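Local coordinates for protein thiol transferase (Phanerochaete chrysosporium, PDB 4F0B) that binds glutathione disulfide and, as a Ure2p-type glutathione transferase with a GST fold, probably catalyses glutathione-dependent thiol transfer, at residues K42-D47 with H54-S59; K7-Y12 with I74-F79; L26-A31 with R213-A218. All blocks are in the same frame, centred on the assembly; numbering follows the deposited sequence. Where two conformers were deposited one is given.

Contact 1: K42-D47 with H54-S59. With GDS (oxidized glutathione disulfide), chain C.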
loop_
_atom_site.group_PDB
_atom_site.type_symbol
_atom_site.label_atom_id
_atom_site.label_comp_id
_atom_site.label_asym_id
_atom_site.label_seq_id
_atom_site.Cartn_x
_atom_site.Cartn_y
_atom_site.Cartn_z
ATOM N N LYS A 42 16.490 17.502 -2.471
ATOM C CA LYS A 42 17.098 16.335 -1.876
ATOM C C LYS A 42 17.030 16.424 -0.324
ATOM O O LYS A 42 17.538 17.352 0.290
ATOM C CB LYS A 42 18.532 16.180 -2.396
ATOM C CG LYS A 42 19.146 14.840 -2.042
ATOM C CD LYS A 42 20.566 14.746 -2.581
ATOM C CE LYS A 42 21.148 13.366 -2.337
ATOM N NZ LYS A 42 22.614 13.359 -2.644
ATOM N N MET A 43 16.376 15.451 0.289
ATOM C CA MET A 43 16.084 15.472 1.715
ATOM C C MET A 43 16.946 14.471 2.442
ATOM O O MET A 43 17.109 13.330 1.977
ATOM C CB MET A 43 14.599 15.124 1.981
ATOM C CG MET A 43 13.652 16.077 1.290
ATOM S SD MET A 43 13.498 17.641 2.176
ATOM C CE MET A 43 12.608 17.105 3.628
ATOM N N SER A 44 17.480 14.870 3.588
ATOM C CA SER A 44 18.085 13.893 4.486
ATOM C C SER A 44 17.038 13.000 5.107
ATOM O O SER A 44 16.021 13.481 5.610
ATOM C CB SER A 44 18.861 14.599 5.589
ATOM O OG SER A 44 19.127 13.630 6.607
ATOM N N ILE A 45 17.295 11.700 5.048
ATOM C CA ILE A 45 16.424 10.701 5.673
ATOM C C ILE A 45 17.108 10.110 6.894
ATOM O O ILE A 45 16.675 9.075 7.399
ATOM C CB ILE A 45 16.047 9.550 4.696
ATOM C CG1 ILE A 45 17.309 8.840 4.232
ATOM C CG2 ILE A 45 15.260 10.138 3.534
ATOM C CD1 ILE A 45 17.039 7.507 3.510
ATOM N N ARG A 46 18.171 10.761 7.377
ATOM C CA ARG A 46 18.931 10.215 8.509
ATOM C C ARG A 46 18.467 10.791 9.840
ATOM O O ARG A 46 18.382 12.026 10.004
ATOM C CB ARG A 46 20.420 10.544 8.355
ATOM C CG ARG A 46 20.989 10.179 7.012
ATOM C CD ARG A 46 22.477 10.181 7.062
ATOM N NE ARG A 46 23.018 11.383 7.686
ATOM C CZ ARG A 46 24.228 11.432 8.236
ATOM N NH1 ARG A 46 24.656 12.548 8.810
ATOM N NH2 ARG A 46 24.988 10.338 8.264
ATOM N N ASP A 47 18.193 9.916 10.802
ATOM C CA ASP A 47 17.864 10.365 12.151
ATOM C C ASP A 47 18.971 11.253 12.769
ATOM O O ASP A 47 18.676 12.146 13.558
ATOM C CB ASP A 47 17.578 9.161 13.076
ATOM C CG ASP A 47 16.314 8.405 12.696
ATOM O OD1 ASP A 47 15.486 8.926 11.923
ATOM O OD2 ASP A 47 16.113 7.264 13.202
ATOM N N HIS A 54 17.988 21.774 7.414
ATOM C CA HIS A 54 16.639 22.229 7.052
ATOM C C HIS A 54 15.902 21.164 6.196
ATOM O O HIS A 54 14.754 20.816 6.458
ATOM C CB HIS A 54 16.686 23.580 6.287
ATOM C CG HIS A 54 15.344 24.036 5.801
ATOM N ND1 HIS A 54 14.951 23.914 4.483
ATOM C CD2 HIS A 54 14.304 24.626 6.449
ATOM C CE1 HIS A 54 13.720 24.379 4.349
ATOM N NE2 HIS A 54 13.320 24.841 5.524
ATOM N N ASN A 55 16.594 20.653 5.176
ATOM C CA ASN A 55 16.011 19.638 4.288
ATOM C C ASN A 55 16.179 18.250 4.920
ATOM O O ASN A 55 17.085 17.491 4.573
ATOM C CB ASN A 55 16.636 19.710 2.892
ATOM C CG ASN A 55 16.206 20.954 2.113
ATOM O OD1 ASN A 55 15.212 21.598 2.453
ATOM N ND2 ASN A 55 16.930 21.269 1.035
ATOM N N GLN A 56 15.295 17.951 5.861
ATOM C CA GLN A 56 15.345 16.733 6.653
ATOM C C GLN A 56 13.891 16.316 6.891
ATOM O O GLN A 56 13.038 17.163 7.167
ATOM C CB GLN A 56 16.095 16.986 7.966
ATOM C CG GLN A 56 16.703 15.710 8.591
ATOM C CD GLN A 56 15.676 14.801 9.235
ATOM O OE1 GLN A 56 14.695 15.263 9.821
ATOM N NE2 GLN A 56 15.905 13.499 9.149
ATOM N N VAL A 57 13.612 15.025 6.785
ATOM C CA VAL A 57 12.223 14.569 6.716
ATOM C C VAL A 57 11.355 14.781 7.936
ATOM O O VAL A 57 10.134 14.754 7.800
ATOM C CB VAL A 57 12.110 13.084 6.291
ATOM C CG1 VAL A 57 12.630 12.912 4.851
ATOM C CG2 VAL A 57 12.847 12.187 7.266
ATOM N N LYS A 58 11.963 15.027 9.112
ATOM C CA LYS A 58 11.167 15.261 10.319
ATOM C C LYS A 58 10.973 16.746 10.622
ATOM O O LYS A 58 10.362 17.103 11.639
ATOM C CB LYS A 58 11.807 14.570 11.524
ATOM C CG LYS A 58 11.987 13.037 11.355
ATOM C CD LYS A 58 10.695 12.379 10.844
ATOM C CE LYS A 58 10.870 10.851 10.742
ATOM N NZ LYS A 58 9.649 10.214 10.145
ATOM N N SER A 59 11.467 17.606 9.731
ATOM C CA SER A 59 11.336 19.053 9.921
ATOM C C SER A 59 9.860 19.425 9.877
ATOM O O SER A 59 9.098 18.907 9.059
ATOM C CB SER A 59 12.102 19.788 8.833
ATOM O OG SER A 59 13.491 19.590 8.988
HETATM N N1 GDS C . 5.133 3.931 2.219
HETATM C CA1 GDS C . 6.058 5.071 1.928
HETATM C C1 GDS C . 6.039 5.319 0.396
HETATM O OE1 GDS C . 5.776 4.359 -0.360
HETATM O OE2 GDS C . 6.271 6.478 0.003
HETATM C CB1 GDS C . 7.486 4.687 2.346
HETATM C CG1 GDS C . 8.472 5.859 2.182
HETATM C CD1 GDS C . 9.773 5.529 2.901
HETATM O O1 GDS C . 10.012 4.479 3.483
HETATM N N2 GDS C . 10.686 6.557 2.922
HETATM C CA2 GDS C . 12.006 6.434 3.553
HETATM C C2 GDS C . 12.219 7.600 4.492
HETATM O O2 GDS C . 11.882 8.771 4.177
HETATM C CB2 GDS C . 13.153 6.451 2.545
HETATM S SG2 GDS C . 13.038 5.214 1.250
HETATM N N3 GDS C . 12.811 7.275 5.658
HETATM C CA3 GDS C . 13.103 8.329 6.633
HETATM C C3 GDS C . 12.622 8.002 7.998
HETATM O OE3 GDS C . 12.806 8.880 8.866
HETATM O OE4 GDS C . 12.049 6.898 8.202
HETATM N N4 GDS C . 10.500 1.635 3.498
HETATM C CA4 GDS C . 9.455 0.633 3.622
HETATM C C4 GDS C . 8.340 0.739 2.529
HETATM O OE5 GDS C . 8.588 1.292 1.438
HETATM O OE6 GDS C . 7.245 0.238 2.840
HETATM C C5 GDS C . 11.750 1.334 3.860
HETATM O O5 GDS C . 12.065 0.205 4.307
HETATM C CA5 GDS C . 12.788 2.435 3.728
HETATM N N5 GDS C . 13.727 2.377 4.874
HETATM C CB5 GDS C . 13.487 2.205 2.369
HETATM S SG5 GDS C . 14.560 3.577 1.961
HETATM C CA6 GDS C . 13.193 3.751 8.827
HETATM C C6 GDS C . 13.176 2.349 9.468
HETATM O OE7 GDS C . 12.573 1.430 8.869
HETATM O OE8 GDS C . 13.727 2.234 10.592
HETATM N N6 GDS C . 12.995 4.732 9.892
HETATM C CB6 GDS C . 14.556 4.008 8.109
HETATM C CG6 GDS C . 14.861 3.143 6.851
HETATM C CD6 GDS C . 13.875 3.420 5.753
HETATM O O6 GDS C . 13.215 4.440 5.631
HETATM O O HOH W 1 19.112 19.535 -0.033
HETATM O O HOH W 2 14.775 10.862 9.861
#
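With chi1 at -59° and chi2 and chi3 turned in the same sense, the M43 side chain folds into a hook that brings SD to 3.8 Å from N55 CB, the two side chains crossing at about a right angle, and CE carries on over the Q56 carbonyl. The contact is a single beta bridge, S44 with Q56, inside the long loop after strand 38-42 of the thioredoxin-like domain. Two backbone bonds make it. S44 N donates to N55 O at 2.8 Å, from 32° outside the carbonyl plane, and V57 N returns a nearly axial bond to S44 O. The S44 hydroxyl accepts from R46 N, an ST turn, and also bonds D49. V57 and I45 lie side by side, CG1 against I45 CG2 at 4.0 Å; both rest on I71, and both border the bound glutathione disulfide, I45 CG2 reaching its O2. At the K42-N55 end, a water donates to K42 O and accepts from N55 ND2. Q56 is pinned through its amide oxygen, which takes the K58 N-H at 2.8 Å from above the carbonyl plane. Its NE2 in turn donates, at 3.0 Å, to a second water, and that water donates to both D47 OD1 and the ligand carboxylate oxygen OE3.

Contact 2: K7-Y12 with I74-F79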
loop_
_atom_site.group_PDB
_atom_site.type_symbol
_atom_site.label_atom_id
_atom_site.label_comp_id
_atom_site.label_asym_id
_atom_site.label_seq_id
_atom_site.Cartn_x
_atom_site.Cartn_y
_atom_site.Cartn_z
ATOM N N LYS A 7 8.761 25.238 -12.997
ATOM C CA LYS A 7 8.735 23.897 -12.448
ATOM C C LYS A 7 7.474 23.714 -11.598
ATOM O O LYS A 7 7.481 24.006 -10.398
ATOM C CB LYS A 7 9.992 23.686 -11.605
ATOM C CG LYS A 7 11.296 23.753 -12.399
ATOM C CD LYS A 7 12.491 23.453 -11.505
ATOM C CE LYS A 7 13.702 22.998 -12.305
ATOM N NZ LYS A 7 14.155 24.052 -13.249
ATOM N N PRO A 8 6.383 23.228 -12.221
ATOM C CA PRO A 8 5.099 23.079 -11.530
ATOM C C PRO A 8 5.044 21.923 -10.567
ATOM O O PRO A 8 4.116 21.900 -9.753
ATOM C CB PRO A 8 4.111 22.804 -12.660
ATOM C CG PRO A 8 4.929 22.381 -13.818
ATOM C CD PRO A 8 6.275 22.962 -13.665
ATOM N N VAL A 9 5.958 20.965 -10.680
ATOM C CA VAL A 9 6.032 19.887 -9.702
ATOM C C VAL A 9 7.322 20.073 -8.929
ATOM O O VAL A 9 8.370 20.367 -9.525
ATOM C CB VAL A 9 6.006 18.501 -10.401
ATOM C CG1 VAL A 9 6.270 17.408 -9.401
ATOM C CG2 VAL A 9 4.640 18.275 -11.051
ATOM N N VAL A 10 7.251 19.971 -7.608
ATOM C CA VAL A 10 8.458 19.881 -6.774
ATOM C C VAL A 10 8.503 18.474 -6.179
ATOM O O VAL A 10 7.509 17.999 -5.630
ATOM C CB VAL A 10 8.435 20.906 -5.631
ATOM C CG1 VAL A 10 9.729 20.839 -4.817
ATOM C CG2 VAL A 10 8.208 22.342 -6.175
ATOM N N HIS A 11 9.631 17.779 -6.349
ATOM C CA HIS A 11 9.797 16.412 -5.861
ATOM C C HIS A 11 10.762 16.398 -4.695
ATOM O O HIS A 11 11.951 16.707 -4.893
ATOM C CB HIS A 11 10.376 15.549 -6.989
ATOM C CG HIS A 11 10.461 14.083 -6.646
ATOM N ND1 HIS A 11 11.440 13.276 -7.176
ATOM C CD2 HIS A 11 9.714 13.283 -5.835
ATOM C CE1 HIS A 11 11.277 12.033 -6.741
ATOM N NE2 HIS A 11 10.247 12.012 -5.911
ATOM N N TYR A 12 10.259 16.047 -3.504
ATOM C CA TYR A 12 11.070 15.939 -2.303
ATOM C C TYR A 12 11.489 14.484 -2.185
ATOM O O TYR A 12 10.623 13.595 -2.037
ATOM C CB TYR A 12 10.238 16.353 -1.080
ATOM C CG TYR A 12 9.806 17.799 -1.127
ATOM C CD1 TYR A 12 10.609 18.809 -0.582
ATOM C CD2 TYR A 12 8.598 18.174 -1.738
ATOM C CE1 TYR A 12 10.232 20.149 -0.631
ATOM C CE2 TYR A 12 8.219 19.527 -1.807
ATOM C CZ TYR A 12 9.043 20.495 -1.238
ATOM O OH TYR A 12 8.722 21.817 -1.274
ATOM N N ILE A 74 5.444 15.036 -3.344
ATOM C CA ILE A 74 5.464 16.128 -4.298
ATOM C C ILE A 74 4.523 17.232 -3.917
ATOM O O ILE A 74 3.609 17.044 -3.117
ATOM C CB ILE A 74 5.094 15.700 -5.720
ATOM C CG1 ILE A 74 3.653 15.147 -5.780
ATOM C CG2 ILE A 74 6.114 14.701 -6.283
ATOM C CD1 ILE A 74 3.101 15.016 -7.220
ATOM N N THR A 75 4.779 18.419 -4.461
ATOM C CA THR A 75 3.705 19.414 -4.571
ATOM C C THR A 75 3.472 19.707 -6.020
ATOM O O THR A 75 4.398 19.723 -6.819
ATOM C CB THR A 75 3.991 20.695 -3.796
ATOM O OG1 THR A 75 5.214 21.286 -4.264
ATOM C CG2 THR A 75 4.082 20.386 -2.301
ATOM N N HIS A 76 2.216 19.930 -6.371
ATOM C CA HIS A 76 1.856 20.293 -7.727
ATOM C C HIS A 76 0.977 21.496 -7.639
ATOM O O HIS A 76 -0.160 21.422 -7.164
ATOM C CB HIS A 76 1.140 19.156 -8.428
ATOM C CG HIS A 76 0.573 19.542 -9.755
ATOM N ND1 HIS A 76 -0.680 19.143 -10.159
ATOM C CD2 HIS A 76 1.058 20.341 -10.743
ATOM C CE1 HIS A 76 -0.945 19.678 -11.343
ATOM N NE2 HIS A 76 0.089 20.411 -11.714
ATOM N N GLU A 77 1.544 22.604 -8.106
ATOM C CA GLU A 77 0.951 23.912 -7.947
ATOM C C GLU A 77 0.470 24.082 -6.530
ATOM O O GLU A 77 -0.632 24.541 -6.294
ATOM C CB GLU A 77 -0.159 24.137 -8.980
ATOM C CG GLU A 77 0.409 24.152 -10.403
ATOM C CD GLU A 77 -0.580 24.610 -11.466
ATOM O OE1 GLU A 77 -1.637 25.168 -11.109
ATOM O OE2 GLU A 77 -0.301 24.405 -12.663
ATOM N N GLY A 78 1.283 23.602 -5.583
ATOM C CA GLY A 78 0.988 23.744 -4.169
ATOM C C GLY A 78 0.272 22.570 -3.504
ATOM O O GLY A 78 0.320 22.453 -2.274
ATOM N N PHE A 79 -0.394 21.711 -4.293
ATOM C CA PHE A 79 -1.166 20.572 -3.751
ATOM C C PHE A 79 -0.205 19.455 -3.384
ATOM O O PHE A 79 0.540 18.980 -4.241
ATOM C CB PHE A 79 -2.159 20.055 -4.816
ATOM C CG PHE A 79 -2.956 18.871 -4.363
ATOM C CD1 PHE A 79 -3.987 19.027 -3.441
ATOM C CD2 PHE A 79 -2.671 17.594 -4.848
ATOM C CE1 PHE A 79 -4.723 17.940 -2.997
ATOM C CE2 PHE A 79 -3.404 16.494 -4.407
ATOM C CZ PHE A 79 -4.450 16.676 -3.478
HETATM O O HOH W 3 6.583 22.914 -2.489
#
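This is an antiparallel strand pairing at the heart of the thioredoxin-like sheet, V10 facing T75 as the hydrogen-bonded pair with V9-H76 and H11-I74 as the non-hydrogen-bonded pairs beside it. V10 N reaches T75 O at 3.0 Å and T75 N reaches V10 O at the same length, both donors lying in the plane of the carbonyl they meet. Two residues along, past V9-H76, where strand 74-76 enters the type I' turn H76-F79, E77 N donates to P8 O at 3.1 Å. That same oxygen sits at the edge of the H76 imidazole, in its plane, 3.6 Å from CD2.

V10 and T75 run side by side on one face; with chi1 at 58°, OG1 stands between the threonine's own N and C and meets V10 CB at 3.5 Å. A water joins this hydroxyl to Y12 OH, which it meets in the plane of the tyrosine ring. On the other face I74 CG2 touches both V9 CG1, at 4.1 Å, and H11 CD2, at 3.9 Å.

Strand 38-42 flanks strand 9-13 and strand 79-82 flanks strand 73-76; I74 is packed against helix 84-95, H11 against helix 20-33, and H76 bonds Y90 through ND1.

Contact 3: L26-A31 with R213-A218; sequences LEELKA and RPAVQA
The E28 carboxylate lies at the edge of the R213 guanidinium, its carbon in the guanidinium plane, while Y176 makes a cation-pi contact with that arginine. It is a side-on salt bridge with two bonds: NE to OE2 at 2.8 Å, on the syn side, and NH2 to OE1 at 3.0 Å, meeting its oxygen from above the carboxylate plane. The two planes are twisted 40° apart. Against the carboxylate carbon sits the A215 methyl, CB to CD 3.5 Å, and V216 CG2 touches OE2, which also accepts from Y176 OH. A buried acid held by two arginine nitrogens and a phenol probably stays ionised.

Here helix 20-33 of the thioredoxin-like domain packs on helix 214-222 of the helical domain, a domain interface of the GST fold, the axes of segments 26-31 and 214-218 approaching to 8.2 Å, their N-to-C directions 134° apart. A215 and A218 turn their methyls to the other helix, and the E27 and A215 CA atoms are 5.1 Å apart. E27 CG, set by chi1 at -69°, lies 3.7 Å from A218 CB, and the bend at chi2 turns the carboxylate on to K30 NZ and Y38 OH, both bonding OE2.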
loop_
_atom_site.group_PDB
_atom_site.type_symbol
_atom_site.label_atom_id
_atom_site.label_comp_id
_atom_site.label_asym_id
_atom_site.label_seq_id
_atom_site.Cartn_x
_atom_site.Cartn_y
_atom_site.Cartn_z
ATOM N N LEU A 26 8.242 10.994 -13.819
ATOM C CA LEU A 26 8.359 12.354 -14.363
ATOM C C LEU A 26 9.201 12.359 -15.632
ATOM O O LEU A 26 8.852 13.015 -16.611
ATOM C CB LEU A 26 8.952 13.293 -13.310
ATOM C CG LEU A 26 7.956 13.633 -12.188
ATOM C CD1 LEU A 26 8.682 14.152 -10.959
ATOM C CD2 LEU A 26 6.954 14.671 -12.694
ATOM N N GLU A 27 10.311 11.625 -15.649
ATOM C CA GLU A 27 11.131 11.590 -16.859
ATOM C C GLU A 27 10.462 10.813 -18.002
ATOM O O GLU A 27 10.609 11.196 -19.164
ATOM C CB GLU A 27 12.524 11.018 -16.552
ATOM C CG GLU A 27 13.413 11.927 -15.693
ATOM C CD GLU A 27 13.740 13.246 -16.384
ATOM O OE1 GLU A 27 13.870 13.304 -17.639
ATOM O OE2 GLU A 27 13.904 14.272 -15.684
ATOM N N GLU A 28 9.717 9.759 -17.692
ATOM C CA GLU A 28 8.964 9.059 -18.742
ATOM C C GLU A 28 7.921 9.982 -19.359
ATOM O O GLU A 28 7.756 10.028 -20.587
ATOM C CB GLU A 28 8.287 7.796 -18.207
ATOM C CG GLU A 28 9.234 6.703 -17.662
ATOM C CD GLU A 28 9.905 5.860 -18.746
ATOM O OE1 GLU A 28 9.728 6.135 -19.950
ATOM O OE2 GLU A 28 10.626 4.929 -18.355
ATOM N N LEU A 29 7.253 10.766 -18.502
ATOM C CA LEU A 29 6.257 11.724 -18.991
ATOM C C LEU A 29 6.919 12.807 -19.829
ATOM O O LEU A 29 6.427 13.161 -20.905
ATOM C CB LEU A 29 5.515 12.348 -17.808
ATOM C CG LEU A 29 4.632 11.387 -17.013
ATOM C CD1 LEU A 29 4.167 12.065 -15.718
ATOM C CD2 LEU A 29 3.420 10.942 -17.844
ATOM N N LYS A 30 8.039 13.344 -19.357
ATOM C CA LYS A 30 8.751 14.377 -20.120
ATOM C C LYS A 30 9.138 13.864 -21.525
ATOM O O LYS A 30 9.039 14.619 -22.506
ATOM C CB LYS A 30 9.996 14.864 -19.364
ATOM C CG LYS A 30 9.707 15.780 -18.150
ATOM C CD LYS A 30 10.915 15.905 -17.231
ATOM C CE LYS A 30 12.149 16.459 -17.948
ATOM N NZ LYS A 30 13.273 16.721 -16.971
ATOM N N ALA A 31 9.553 12.601 -21.631
ATOM C CA ALA A 31 9.971 12.069 -22.927
ATOM C C ALA A 31 8.813 11.902 -23.905
ATOM O O ALA A 31 9.007 12.006 -25.125
ATOM C CB ALA A 31 10.705 10.753 -22.756
ATOM N N ARG A 213 16.216 1.853 -19.981
ATOM C CA ARG A 213 15.471 3.006 -20.522
ATOM C C ARG A 213 16.141 4.322 -20.133
ATOM O O ARG A 213 16.438 4.553 -18.964
ATOM C CB ARG A 213 14.034 3.002 -19.991
ATOM C CG ARG A 213 13.231 1.734 -20.302
ATOM C CD ARG A 213 11.855 1.777 -19.607
ATOM N NE ARG A 213 10.982 2.839 -20.131
ATOM C CZ ARG A 213 10.168 2.699 -21.176
ATOM N NH1 ARG A 213 10.134 1.555 -21.856
ATOM N NH2 ARG A 213 9.382 3.682 -21.559
ATOM N N PRO A 214 16.411 5.192 -21.116
ATOM C CA PRO A 214 17.004 6.491 -20.774
ATOM C C PRO A 214 16.199 7.281 -19.734
ATOM O O PRO A 214 16.815 7.930 -18.891
ATOM C CB PRO A 214 17.041 7.208 -22.131
ATOM C CG PRO A 214 17.263 6.080 -23.116
ATOM C CD PRO A 214 16.403 4.950 -22.576
ATOM N N ALA A 215 14.878 7.236 -19.776
ATOM C CA ALA A 215 14.114 7.999 -18.794
ATOM C C ALA A 215 14.311 7.454 -17.385
ATOM O O ALA A 215 14.297 8.221 -16.414
ATOM C CB ALA A 215 12.642 8.032 -19.164
ATOM N N VAL A 216 14.468 6.130 -17.272
ATOM C CA VAL A 216 14.740 5.519 -15.989
ATOM C C VAL A 216 16.077 6.017 -15.435
ATOM O O VAL A 216 16.155 6.449 -14.264
ATOM C CB VAL A 216 14.700 3.994 -16.126
ATOM C CG1 VAL A 216 15.241 3.323 -14.869
ATOM C CG2 VAL A 216 13.261 3.530 -16.333
ATOM N N GLN A 217 17.127 6.008 -16.271
ATOM C CA GLN A 217 18.427 6.495 -15.813
ATOM C C GLN A 217 18.328 7.982 -15.426
ATOM O O GLN A 217 18.881 8.381 -14.390
ATOM C CB GLN A 217 19.503 6.271 -16.898
ATOM C CG GLN A 217 19.729 4.757 -17.106
ATOM C CD GLN A 217 20.185 4.094 -15.803
ATOM O OE1 GLN A 217 21.087 4.608 -15.117
ATOM N NE2 GLN A 217 19.557 2.973 -15.441
ATOM N N ALA A 218 17.621 8.791 -16.229
ATOM C CA ALA A 218 17.481 10.214 -15.898
ATOM C C ALA A 218 16.751 10.400 -14.568
ATOM O O ALA A 218 17.149 11.240 -13.757
ATOM C CB ALA A 218 16.765 10.962 -17.010
#

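In the fold
Contacts 1 and 2 both belong to the thioredoxin-like N-terminal domain, their centres 17 Å apart, and they meet where M43 SD packs on Y12 CD1. Contact 1 closes a loop after strand 38-42, nested within the longer loop that contact 2 closes by pairing strands 9-13 and 73-76. Contact 3 spans far more of the chain, tying helix 20-33, the next element after strand 9-13, to the last helix, 214-222; its centre is 18 Å from that of contact 2 and 26 Å from that of contact 1. Contact 2 pairs the two inner strands of the sheet; contact 1, past the end of strand 38-42, borders the glutathione disulfide, while contact 3 joins the two domains.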